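Local coordinates for DNA repair protein rad60 (Schizosaccharomyces pombe, PDB 3GOE) that is required for repair of DNA double-strand breaks by recombination between sister chromatids, and carries the SUMO-like domain described here, at residues S19-L24 with R38-V43; P27-K33 with D61-Q67; R50-F55 with D75-L81. All blocks are in the same frame, centred on the assembly; numbering follows the deposited sequence.

Contact 1: S19-L24 with R38-V43; sequences SEDLRL and RYCTEV. With CA (calcium ion), chain B.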
loop_
_atom_site.group_PDB
_atom_site.type_symbol
_atom_site.label_atom_id
_atom_site.label_comp_id
_atom_site.label_asym_id
_atom_site.label_seq_id
_atom_site.Cartn_x
_atom_site.Cartn_y
_atom_site.Cartn_z
ATOM N N SER A 19 -6.429 -4.034 12.795
ATOM C CA SER A 19 -7.536 -3.454 12.020
ATOM C C SER A 19 -7.862 -4.425 10.862
ATOM O O SER A 19 -7.239 -5.457 10.719
ATOM C CB SER A 19 -7.238 -2.050 11.529
ATOM O OG SER A 19 -6.041 -1.969 10.750
ATOM N N GLU A 20 -8.894 -4.035 10.110
ATOM C CA GLU A 20 -9.477 -4.882 9.056
ATOM C C GLU A 20 -8.471 -5.074 7.943
ATOM O O GLU A 20 -7.902 -4.124 7.429
ATOM C CB GLU A 20 -10.759 -4.298 8.456
ATOM C CG GLU A 20 -11.457 -5.075 7.326
ATOM C CD GLU A 20 -12.645 -4.426 6.644
ATOM O OE1 GLU A 20 -12.926 -3.218 6.901
ATOM O OE2 GLU A 20 -13.441 -5.019 5.830
ATOM N N ASP A 21 -8.248 -6.313 7.570
ATOM C CA ASP A 21 -7.400 -6.578 6.431
ATOM C C ASP A 21 -8.138 -6.070 5.219
ATOM O O ASP A 21 -9.379 -5.965 5.293
ATOM C CB ASP A 21 -7.134 -8.078 6.328
ATOM C CG ASP A 21 -6.366 -8.658 7.481
ATOM O OD1 ASP A 21 -5.935 -7.949 8.404
ATOM O OD2 ASP A 21 -6.228 -9.891 7.418
ATOM N N LEU A 22 -7.414 -5.731 4.167
ATOM C CA LEU A 22 -8.039 -5.178 2.980
ATOM C C LEU A 22 -7.245 -5.545 1.728
ATOM O O LEU A 22 -6.062 -5.313 1.694
ATOM C CB LEU A 22 -8.121 -3.667 3.138
ATOM C CG LEU A 22 -8.824 -2.925 2.002
ATOM C CD1 LEU A 22 -10.298 -3.245 2.022
ATOM C CD2 LEU A 22 -8.595 -1.408 2.035
ATOM N N ARG A 23 -7.918 -5.970 0.709
ATOM C CA ARG A 23 -7.344 -6.141 -0.584
ATOM C C ARG A 23 -7.698 -4.849 -1.445
ATOM O O ARG A 23 -8.855 -4.516 -1.543
ATOM C CB ARG A 23 -7.847 -7.506 -1.006
ATOM C CG ARG A 23 -6.952 -8.195 -1.968
ATOM C CD ARG A 23 -7.829 -9.410 -2.447
ATOM N NE ARG A 23 -7.349 -10.473 -1.630
ATOM C CZ ARG A 23 -6.141 -10.945 -1.943
ATOM N NH1 ARG A 23 -5.448 -10.491 -2.981
ATOM N NH2 ARG A 23 -5.679 -11.881 -1.203
ATOM N N LEU A 24 -6.735 -4.123 -1.963
ATOM C CA LEU A 24 -6.887 -2.844 -2.689
ATOM C C LEU A 24 -6.280 -2.938 -4.055
ATOM O O LEU A 24 -5.300 -3.637 -4.205
ATOM C CB LEU A 24 -6.232 -1.570 -1.990
ATOM C CG LEU A 24 -6.533 -1.318 -0.614
ATOM C CD1 LEU A 24 -5.749 -2.280 0.281
ATOM C CD2 LEU A 24 -6.068 0.091 -0.357
ATOM N N ARG A 38 -5.544 5.743 1.585
ATOM C CA ARG A 38 -6.652 5.025 0.945
ATOM C C ARG A 38 -7.080 3.834 1.799
ATOM O O ARG A 38 -8.275 3.595 1.973
ATOM C CB ARG A 38 -6.236 4.621 -0.468
ATOM C CG ARG A 38 -7.322 3.842 -1.195
ATOM C CD ARG A 38 -8.608 4.585 -1.434
ATOM N NE ARG A 38 -8.491 5.799 -2.225
ATOM C CZ ARG A 38 -8.441 5.842 -3.553
ATOM N NH1 ARG A 38 -8.447 4.756 -4.280
ATOM N NH2 ARG A 38 -8.361 7.028 -4.200
ATOM N N TYR A 39 -6.131 3.076 2.329
ATOM C CA TYR A 39 -6.462 2.022 3.271
ATOM C C TYR A 39 -7.340 2.569 4.407
ATOM O O TYR A 39 -8.366 1.998 4.770
ATOM C CB TYR A 39 -5.169 1.376 3.822
ATOM C CG TYR A 39 -5.472 0.433 4.955
ATOM C CD1 TYR A 39 -5.947 -0.856 4.718
ATOM C CD2 TYR A 39 -5.280 0.827 6.265
ATOM C CE1 TYR A 39 -6.229 -1.715 5.778
ATOM C CE2 TYR A 39 -5.601 -0.034 7.295
ATOM C CZ TYR A 39 -6.065 -1.298 7.064
ATOM O OH TYR A 39 -6.393 -2.110 8.130
ATOM N N CYS A 40 -6.899 3.699 4.967
ATOM C CA CYS A 40 -7.605 4.253 6.118
ATOM C C CYS A 40 -9.021 4.678 5.760
ATOM O O CYS A 40 -9.938 4.453 6.581
ATOM C CB CYS A 40 -6.833 5.440 6.712
ATOM S SG CYS A 40 -5.315 4.940 7.568
ATOM N N THR A 41 -9.249 5.317 4.627
ATOM C CA THR A 41 -10.621 5.680 4.272
ATOM C C THR A 41 -11.433 4.425 3.936
ATOM O O THR A 41 -12.668 4.437 4.201
ATOM C CB THR A 41 -10.717 6.714 3.162
ATOM O OG1 THR A 41 -10.054 6.328 1.967
ATOM C CG2 THR A 41 -10.171 8.078 3.564
ATOM N N GLU A 42 -10.859 3.395 3.409
ATOM C CA GLU A 42 -11.620 2.193 3.060
ATOM C C GLU A 42 -12.048 1.436 4.295
ATOM O O GLU A 42 -13.163 0.906 4.350
ATOM C CB GLU A 42 -10.790 1.289 2.139
ATOM C CG GLU A 42 -10.622 1.803 0.739
ATOM C CD GLU A 42 -11.923 1.774 -0.003
ATOM O OE1 GLU A 42 -12.615 0.764 0.056
ATOM O OE2 GLU A 42 -12.338 2.738 -0.614
ATOM N N VAL A 43 -11.211 1.361 5.322
ATOM C CA VAL A 43 -11.578 0.624 6.531
ATOM C C VAL A 43 -12.100 1.548 7.622
ATOM O O VAL A 43 -12.495 1.089 8.696
ATOM C CB VAL A 43 -10.429 -0.255 7.045
ATOM C CG1 VAL A 43 -9.929 -1.279 5.993
ATOM C CG2 VAL A 43 -9.276 0.511 7.609
HETATM CA CA CA B . -6.714 -8.052 10.592
HETATM O O HOH W 1 -12.854 -1.692 9.308
HETATM O O HOH W 2 -7.737 -7.768 12.474
HETATM O O HOH W 3 -5.636 -9.458 10.696
#
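Tyr39, on helix 32-43, reaches back to the hairpin turn and first residues of strand 22-27, so this contact packs the helix of the ubiquitin-like (beta-grasp) fold of this SUMO-like domain against one outermost strand of its sheet. The axes of strand 22-24 and helix 38-43 come within 10.0 Å at 124°.

The polar part gathers at the phenol. Tyr39 OH donates to Glu20 O at 2.6 Å, tilted 33° from the carbonyl plane, and Ser19 OG lies 2.6 Å from Tyr39 OH at the ring edge, in its plane. With CG anti to its backbone N (chi1 171°), Tyr39 lies alongside Leu22, running the other way, which brings the hydroxyl to the turn. A water donates to both Glu20 OE1 and Val43 O.

Apolar contacts follow the ring. Leu22 CB sits 3.8 Å from Tyr39 CE1, near the ring plane, while Leu22 CD2 touches Glu42 CB at 3.5 Å where the two side chains cross nearly at right angles. Further along the strand, Leu24 CD2 touches Arg38 CG at 4.0 Å. Val43 CG1 packs against the extended chain of Glu20, and Val43 CG2 lies over one face of the Tyr39 ring, toward its rim.

The same turn holds a calcium ion, with Ser16 O completing the protein ligands; Ser19 O binds the calcium at 2.6 Å, and Asp21 OD1 at 2.3 Å.

Contact 2: P27-K33 with D61-Q67; sequences PVDFTVK and DPNDQVQ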
loop_
_atom_site.group_PDB
_atom_site.type_symbol
_atom_site.label_atom_id
_atom_site.label_comp_id
_atom_site.label_asym_id
_atom_site.label_seq_id
_atom_site.Cartn_x
_atom_site.Cartn_y
_atom_site.Cartn_z
ATOM N N PRO A 27 -3.236 2.601 -7.912
ATOM C CA PRO A 27 -2.295 3.057 -8.955
ATOM C C PRO A 27 -0.863 3.021 -8.491
ATOM O O PRO A 27 -0.538 3.445 -7.394
ATOM C CB PRO A 27 -2.758 4.498 -9.219
ATOM C CG PRO A 27 -4.190 4.524 -8.790
ATOM C CD PRO A 27 -4.238 3.651 -7.615
ATOM N N VAL A 28 0.010 2.554 -9.374
ATOM C CA VAL A 28 1.423 2.470 -9.011
ATOM C C VAL A 28 2.104 3.819 -8.961
ATOM O O VAL A 28 3.180 3.952 -8.402
ATOM C CB VAL A 28 2.167 1.517 -9.977
ATOM C CG1 VAL A 28 1.616 0.103 -9.855
ATOM C CG2 VAL A 28 2.154 2.031 -11.407
ATOM N N ASP A 29 1.464 4.887 -9.439
ATOM C CA ASP A 29 1.961 6.228 -9.237
ATOM C C ASP A 29 1.518 6.841 -7.892
ATOM O O ASP A 29 2.008 7.933 -7.560
ATOM C CB ASP A 29 1.659 7.106 -10.453
ATOM C CG ASP A 29 0.259 7.587 -10.554
ATOM O OD1 ASP A 29 -0.613 7.142 -9.791
ATOM O OD2 ASP A 29 0.051 8.472 -11.460
ATOM N N PHE A 30 0.672 6.178 -7.116
ATOM C CA PHE A 30 0.452 6.630 -5.766
ATOM C C PHE A 30 1.738 6.463 -4.966
ATOM O O PHE A 30 2.468 5.514 -5.192
ATOM C CB PHE A 30 -0.670 5.811 -5.094
ATOM C CG PHE A 30 -2.101 6.165 -5.341
ATOM C CD1 PHE A 30 -2.430 6.984 -6.404
ATOM C CD2 PHE A 30 -3.096 5.676 -4.506
ATOM C CE1 PHE A 30 -3.804 7.286 -6.670
ATOM C CE2 PHE A 30 -4.439 5.929 -4.759
ATOM C CZ PHE A 30 -4.728 6.758 -5.824
ATOM N N THR A 31 1.914 7.302 -3.976
ATOM C CA THR A 31 2.925 7.030 -2.984
ATOM C C THR A 31 2.455 5.995 -1.965
ATOM O O THR A 31 1.290 5.662 -1.851
ATOM C CB THR A 31 3.356 8.331 -2.253
ATOM O OG1 THR A 31 2.239 8.849 -1.628
ATOM C CG2 THR A 31 3.998 9.296 -3.191
ATOM N N VAL A 32 3.416 5.480 -1.208
ATOM C CA VAL A 32 3.113 4.631 -0.075
ATOM C C VAL A 32 2.203 5.367 0.904
ATOM O O VAL A 32 1.252 4.780 1.420
ATOM C CB VAL A 32 4.438 4.144 0.568
ATOM C CG1 VAL A 32 4.214 3.544 1.925
ATOM C CG2 VAL A 32 5.121 3.201 -0.423
ATOM N N LYS A 33 2.450 6.656 1.138
ATOM C CA LYS A 33 1.555 7.422 2.011
ATOM C C LYS A 33 0.147 7.455 1.433
ATOM O O LYS A 33 -0.833 7.310 2.175
ATOM C CB LYS A 33 2.100 8.848 2.210
ATOM C CG LYS A 33 1.296 9.616 3.244
ATOM C CD LYS A 33 1.839 10.986 3.440
ATOM C CE LYS A 33 2.932 11.153 4.423
ATOM N NZ LYS A 33 2.878 12.652 4.692
ATOM N N ASP A 61 9.137 3.385 2.481
ATOM C CA ASP A 61 9.245 4.820 2.595
ATOM C C ASP A 61 7.947 5.470 2.168
ATOM O O ASP A 61 7.531 5.305 1.018
ATOM C CB ASP A 61 10.378 5.303 1.724
ATOM C CG ASP A 61 10.685 6.788 1.766
ATOM O OD1 ASP A 61 9.831 7.570 2.169
ATOM O OD2 ASP A 61 11.805 7.145 1.344
ATOM N N PRO A 62 7.289 6.223 3.042
ATOM C CA PRO A 62 5.982 6.818 2.683
ATOM C C PRO A 62 6.057 7.725 1.474
ATOM O O PRO A 62 5.034 7.955 0.824
ATOM C CB PRO A 62 5.570 7.597 3.933
ATOM C CG PRO A 62 6.806 7.793 4.689
ATOM C CD PRO A 62 7.653 6.553 4.437
ATOM N N ASN A 63 7.233 8.292 1.198
ATOM C CA ASN A 63 7.335 9.253 0.118
ATOM C C ASN A 63 7.681 8.631 -1.228
ATOM O O ASN A 63 7.711 9.367 -2.241
ATOM C CB ASN A 63 8.325 10.369 0.491
ATOM C CG ASN A 63 7.847 11.134 1.690
ATOM O OD1 ASN A 63 6.684 11.307 1.925
ATOM N ND2 ASN A 63 8.760 11.622 2.461
ATOM N N ASP A 64 7.905 7.339 -1.253
ATOM C CA ASP A 64 8.181 6.642 -2.538
ATOM C C ASP A 64 6.881 6.341 -3.226
ATOM O O ASP A 64 5.891 5.921 -2.641
ATOM C CB ASP A 64 8.920 5.338 -2.287
ATOM C CG ASP A 64 10.390 5.528 -2.079
ATOM O OD1 ASP A 64 10.930 6.649 -2.342
ATOM O OD2 ASP A 64 11.007 4.485 -1.697
ATOM N N GLN A 65 6.875 6.501 -4.558
ATOM C CA GLN A 65 5.809 5.932 -5.385
ATOM C C GLN A 65 5.840 4.429 -5.267
ATOM O O GLN A 65 6.915 3.808 -5.219
ATOM C CB GLN A 65 5.953 6.339 -6.836
ATOM C CG GLN A 65 5.762 7.783 -7.050
ATOM C CD GLN A 65 5.991 8.129 -8.519
ATOM O OE1 GLN A 65 5.083 8.059 -9.266
ATOM N NE2 GLN A 65 7.235 8.462 -8.787
ATOM N N VAL A 66 4.675 3.796 -5.321
ATOM C CA VAL A 66 4.587 2.341 -5.307
ATOM C C VAL A 66 5.439 1.776 -6.421
ATOM O O VAL A 66 6.171 0.783 -6.207
ATOM C CB VAL A 66 3.108 1.927 -5.397
ATOM C CG1 VAL A 66 2.969 0.461 -5.721
ATOM C CG2 VAL A 66 2.403 2.270 -4.091
ATOM N N GLN A 67 5.432 2.356 -7.625
ATOM C CA GLN A 67 6.264 1.846 -8.693
ATOM C C GLN A 67 7.757 1.837 -8.387
ATOM O O GLN A 67 8.481 1.059 -9.043
ATOM C CB GLN A 67 5.981 2.637 -9.964
ATOM C CG GLN A 67 6.285 4.099 -10.080
ATOM C CD GLN A 67 5.755 4.706 -11.372
ATOM O OE1 GLN A 67 5.619 4.027 -12.398
ATOM N NE2 GLN A 67 5.436 5.970 -11.351
#
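Val32 opens helix 32-43 with its branched side chain directed at the turn 61-64, where Val32 CB approaches Asp61 O to 3.3 Å; in this beta-grasp domain the contact joins the turn before helix 32-43 and the start of that helix to the loop following strand 58-59. Val32 CG1 lies over Pro62 CA, and CG2 leans toward Asp64 O. This valine has CG1 anti to its backbone N (chi1 166°), placing both methyls beside the turn. Beside it, Thr31 occupies the helix N-cap, with CB 3.5 Å from Pro62 O, and Lys33 CB meets Pro62 CB at 4.1 Å before the lysine chain turns off.

At the other end, Val28 and Gln67 cross at about a right angle, CB to CB at 4.0 Å. Gln67 NE2 donates to Gln65 OE1, approaching from above that carbonyl plane, and the linked amides lie beside Asp29 CB.

Four backbone hydrogen bonds tie the two segments together. The single bridge of Thr31 with Gln65 is flanked by Val66 N to Phe30 O and Val32 N to Asp64 O. Outermost, Gln67 N meets Val28 O at 2.9 Å, and Lys33 N meets Pro62 O at 2.9 Å.

Contact 3: R50-F55 with D75-L81; sequences RIRLEF and DQVSVVL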
loop_
_atom_site.group_PDB
_atom_site.type_symbol
_atom_site.label_atom_id
_atom_site.label_comp_id
_atom_site.label_asym_id
_atom_site.label_seq_id
_atom_site.Cartn_x
_atom_site.Cartn_y
_atom_site.Cartn_z
ATOM N N ARG A 50 2.197 8.134 11.801
ATOM C CA ARG A 50 2.883 7.026 12.468
ATOM C C ARG A 50 2.466 5.678 11.924
ATOM O O ARG A 50 3.145 4.693 12.201
ATOM C CB ARG A 50 2.801 7.042 14.028
ATOM C CG ARG A 50 3.609 8.149 14.669
ATOM C CD ARG A 50 3.726 8.122 16.182
ATOM N NE ARG A 50 4.650 9.110 16.766
ATOM C CZ ARG A 50 5.123 9.079 17.996
ATOM N NH1 ARG A 50 4.742 8.101 18.790
ATOM N NH2 ARG A 50 5.957 10.059 18.360
ATOM N N ILE A 51 1.426 5.593 11.125
ATOM C CA ILE A 51 1.103 4.307 10.493
ATOM C C ILE A 51 2.194 4.003 9.491
ATOM O O ILE A 51 2.617 4.875 8.731
ATOM C CB ILE A 51 -0.264 4.349 9.787
ATOM C CG1 ILE A 51 -1.394 4.728 10.769
ATOM C CG2 ILE A 51 -0.532 3.023 9.067
ATOM C CD1 ILE A 51 -2.739 4.990 10.072
ATOM N N ARG A 52 2.675 2.757 9.459
ATOM C CA ARG A 52 3.690 2.312 8.554
ATOM C C ARG A 52 3.250 1.037 7.836
ATOM O O ARG A 52 2.444 0.272 8.345
ATOM C CB ARG A 52 5.029 2.046 9.258
ATOM C CG ARG A 52 5.696 3.212 9.916
ATOM C CD ARG A 52 7.025 2.876 10.574
ATOM N NE ARG A 52 6.829 1.757 11.483
ATOM C CZ ARG A 52 6.972 1.724 12.795
ATOM N NH1 ARG A 52 6.725 0.569 13.409
ATOM N NH2 ARG A 52 7.360 2.767 13.531
ATOM N N LEU A 53 3.821 0.831 6.657
ATOM C CA LEU A 53 3.699 -0.420 5.930
ATOM C C LEU A 53 5.013 -1.161 5.906
ATOM O O LEU A 53 6.035 -0.549 5.658
ATOM C CB LEU A 53 3.246 -0.234 4.492
ATOM C CG LEU A 53 1.931 0.446 4.262
ATOM C CD1 LEU A 53 1.591 0.501 2.781
ATOM C CD2 LEU A 53 0.779 -0.169 5.048
ATOM N N GLU A 54 4.969 -2.438 6.226
ATOM C CA GLU A 54 6.146 -3.327 6.185
ATOM C C GLU A 54 5.992 -4.331 5.053
ATOM O O GLU A 54 4.929 -4.938 4.922
ATOM C CB GLU A 54 6.334 -4.033 7.526
ATOM C CG GLU A 54 7.463 -5.034 7.763
ATOM C CD GLU A 54 7.533 -5.219 9.278
ATOM O OE1 GLU A 54 7.798 -4.253 10.034
ATOM O OE2 GLU A 54 7.312 -6.385 9.686
ATOM N N PHE A 55 7.051 -4.469 4.298
ATOM C CA PHE A 55 7.086 -5.384 3.158
ATOM C C PHE A 55 8.296 -6.256 3.321
ATOM O O PHE A 55 9.400 -5.731 3.365
ATOM C CB PHE A 55 7.121 -4.615 1.860
ATOM C CG PHE A 55 7.212 -5.468 0.617
ATOM C CD1 PHE A 55 6.340 -6.513 0.373
ATOM C CD2 PHE A 55 8.214 -5.272 -0.273
ATOM C CE1 PHE A 55 6.400 -7.351 -0.744
ATOM C CE2 PHE A 55 8.300 -5.979 -1.432
ATOM C CZ PHE A 55 7.438 -7.043 -1.678
ATOM N N ASP A 75 1.211 -8.831 -4.256
ATOM C CA ASP A 75 2.009 -8.823 -3.098
ATOM C C ASP A 75 1.184 -8.481 -1.842
ATOM O O ASP A 75 0.060 -7.975 -1.949
ATOM C CB ASP A 75 3.212 -7.899 -3.202
ATOM C CG ASP A 75 4.371 -8.517 -3.928
ATOM O OD1 ASP A 75 4.497 -9.758 -4.015
ATOM O OD2 ASP A 75 5.253 -7.746 -4.432
ATOM N N GLN A 76 1.788 -8.811 -0.701
ATOM C CA GLN A 76 1.156 -8.558 0.561
ATOM C C GLN A 76 2.082 -7.723 1.441
ATOM O O GLN A 76 3.279 -7.869 1.361
ATOM C CB GLN A 76 0.719 -9.823 1.279
ATOM C CG GLN A 76 1.801 -10.806 1.505
ATOM C CD GLN A 76 1.149 -12.166 1.788
ATOM O OE1 GLN A 76 0.258 -12.278 2.612
ATOM N NE2 GLN A 76 1.638 -13.244 1.130
ATOM N N VAL A 77 1.458 -6.839 2.207
ATOM C CA VAL A 77 2.165 -5.970 3.136
ATOM C C VAL A 77 1.433 -5.999 4.482
ATOM O O VAL A 77 0.266 -6.335 4.594
ATOM C CB VAL A 77 2.295 -4.520 2.654
ATOM C CG1 VAL A 77 3.049 -4.439 1.334
ATOM C CG2 VAL A 77 0.902 -3.991 2.565
ATOM N N SER A 78 2.173 -5.624 5.527
ATOM C CA SER A 78 1.641 -5.493 6.864
ATOM C C SER A 78 1.440 -4.020 7.237
ATOM O O SER A 78 2.349 -3.225 7.061
ATOM C CB SER A 78 2.547 -6.143 7.874
ATOM O OG SER A 78 2.649 -7.532 7.699
ATOM N N VAL A 79 0.276 -3.686 7.745
ATOM C CA VAL A 79 -0.004 -2.384 8.283
ATOM C C VAL A 79 0.333 -2.371 9.766
ATOM O O VAL A 79 -0.242 -3.203 10.506
ATOM C CB VAL A 79 -1.493 -2.035 8.094
ATOM C CG1 VAL A 79 -1.747 -0.629 8.626
ATOM C CG2 VAL A 79 -1.910 -2.221 6.664
ATOM N N VAL A 80 1.169 -1.455 10.190
ATOM C CA VAL A 80 1.582 -1.333 11.609
ATOM C C VAL A 80 1.063 -0.012 12.105
ATOM O O VAL A 80 1.457 1.036 11.619
ATOM C CB VAL A 80 3.076 -1.473 11.743
ATOM C CG1 VAL A 80 3.469 -1.297 13.215
ATOM C CG2 VAL A 80 3.563 -2.787 11.173
ATOM N N LEU A 81 0.144 -0.041 13.079
ATOM C CA LEU A 81 -0.527 1.178 13.518
ATOM C C LEU A 81 0.211 1.910 14.643
ATOM O O LEU A 81 0.004 3.141 14.779
ATOM C CB LEU A 81 -1.983 0.830 13.920
ATOM C CG LEU A 81 -2.809 0.269 12.759
ATOM C CD1 LEU A 81 -4.215 -0.111 13.218
ATOM C CD2 LEU A 81 -2.914 1.261 11.606
HETATM O O HOH W 4 3.855 2.150 13.127
#
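This is an antiparallel strand pairing within the mixed sheet of the beta-grasp fold: strand 52-55 runs beside strand 76-80, which has strand 9-16 on its other side. The segment axes approach to 4.6 Å at 146°, as expected for neighbouring strands with a twist.

Two hydrogen-bonded pairs enclose a non-hydrogen-bonded one. Arg52 and Val80 exchange both backbone bonds, as do Glu54 and Ser78; N-H...O angles of 169° to 174° show how straight all four are. Between them, Leu53 faces Val79, and Leu53 CA approaches Ser78 O at 3.3 Å in a CA-H...O contact.

On the helix side, Leu53 CD2 meets Val79 CG2 at 3.7 Å, the two side chains lying side by side. Ile51 extends this row: its CG2 touches Val79 CG1, and its CG1 lies 3.9 Å from Leu81 CD2. Ile36 of helix 32-43 covers both Ile51 and Leu53.

The other face carries Arg52, Glu54, Ser78 and Val80. Arg52 NH1 reaches Val80 CG1 at 3.8 Å, its chain bent at the third torsion, and the guanidinium makes a cation-pi contact with Trp59. A water donates to Arg50 O and Val80 O, linking the loop before strand 52-55 to the end of strand 76-80.

At the far end, the Phe55 ring turns its edge to Gln76 O, with CD1 3.5 Å away. Asp75 OD2 lies 3.6 Å from Phe55 CZ while accepting from Glu72 N. The chemistry implies a two-sided sheet: backbone bonds fix the register, aliphatic groups pack on the helix side, and the reverse is mixed polar and apolar.

Overall arrangement
Contacts 1 and 2 both use helix 32-43, but on opposite sides of the chain's centre, with their own centres about 16 Å apart. Contact 2 is mainly a surface contact held by backbone bonds between loops; contact 1, partly buried, depends on side chains spanning the gap from helix to strand, with a tyrosine hydroxyl at its polar end. Contact 3, also partly buried, contains more buried residues and combines regular strand pairing with an aliphatic face. It meets both others: Cys40 SG touches Ile51 CD1 at 3.6 Å, and Val32 CG1 touches Leu53 CD1 at 4.1 Å, so helix 32-43 reaches strand 52-55 of the sheet as well as strand 22-27.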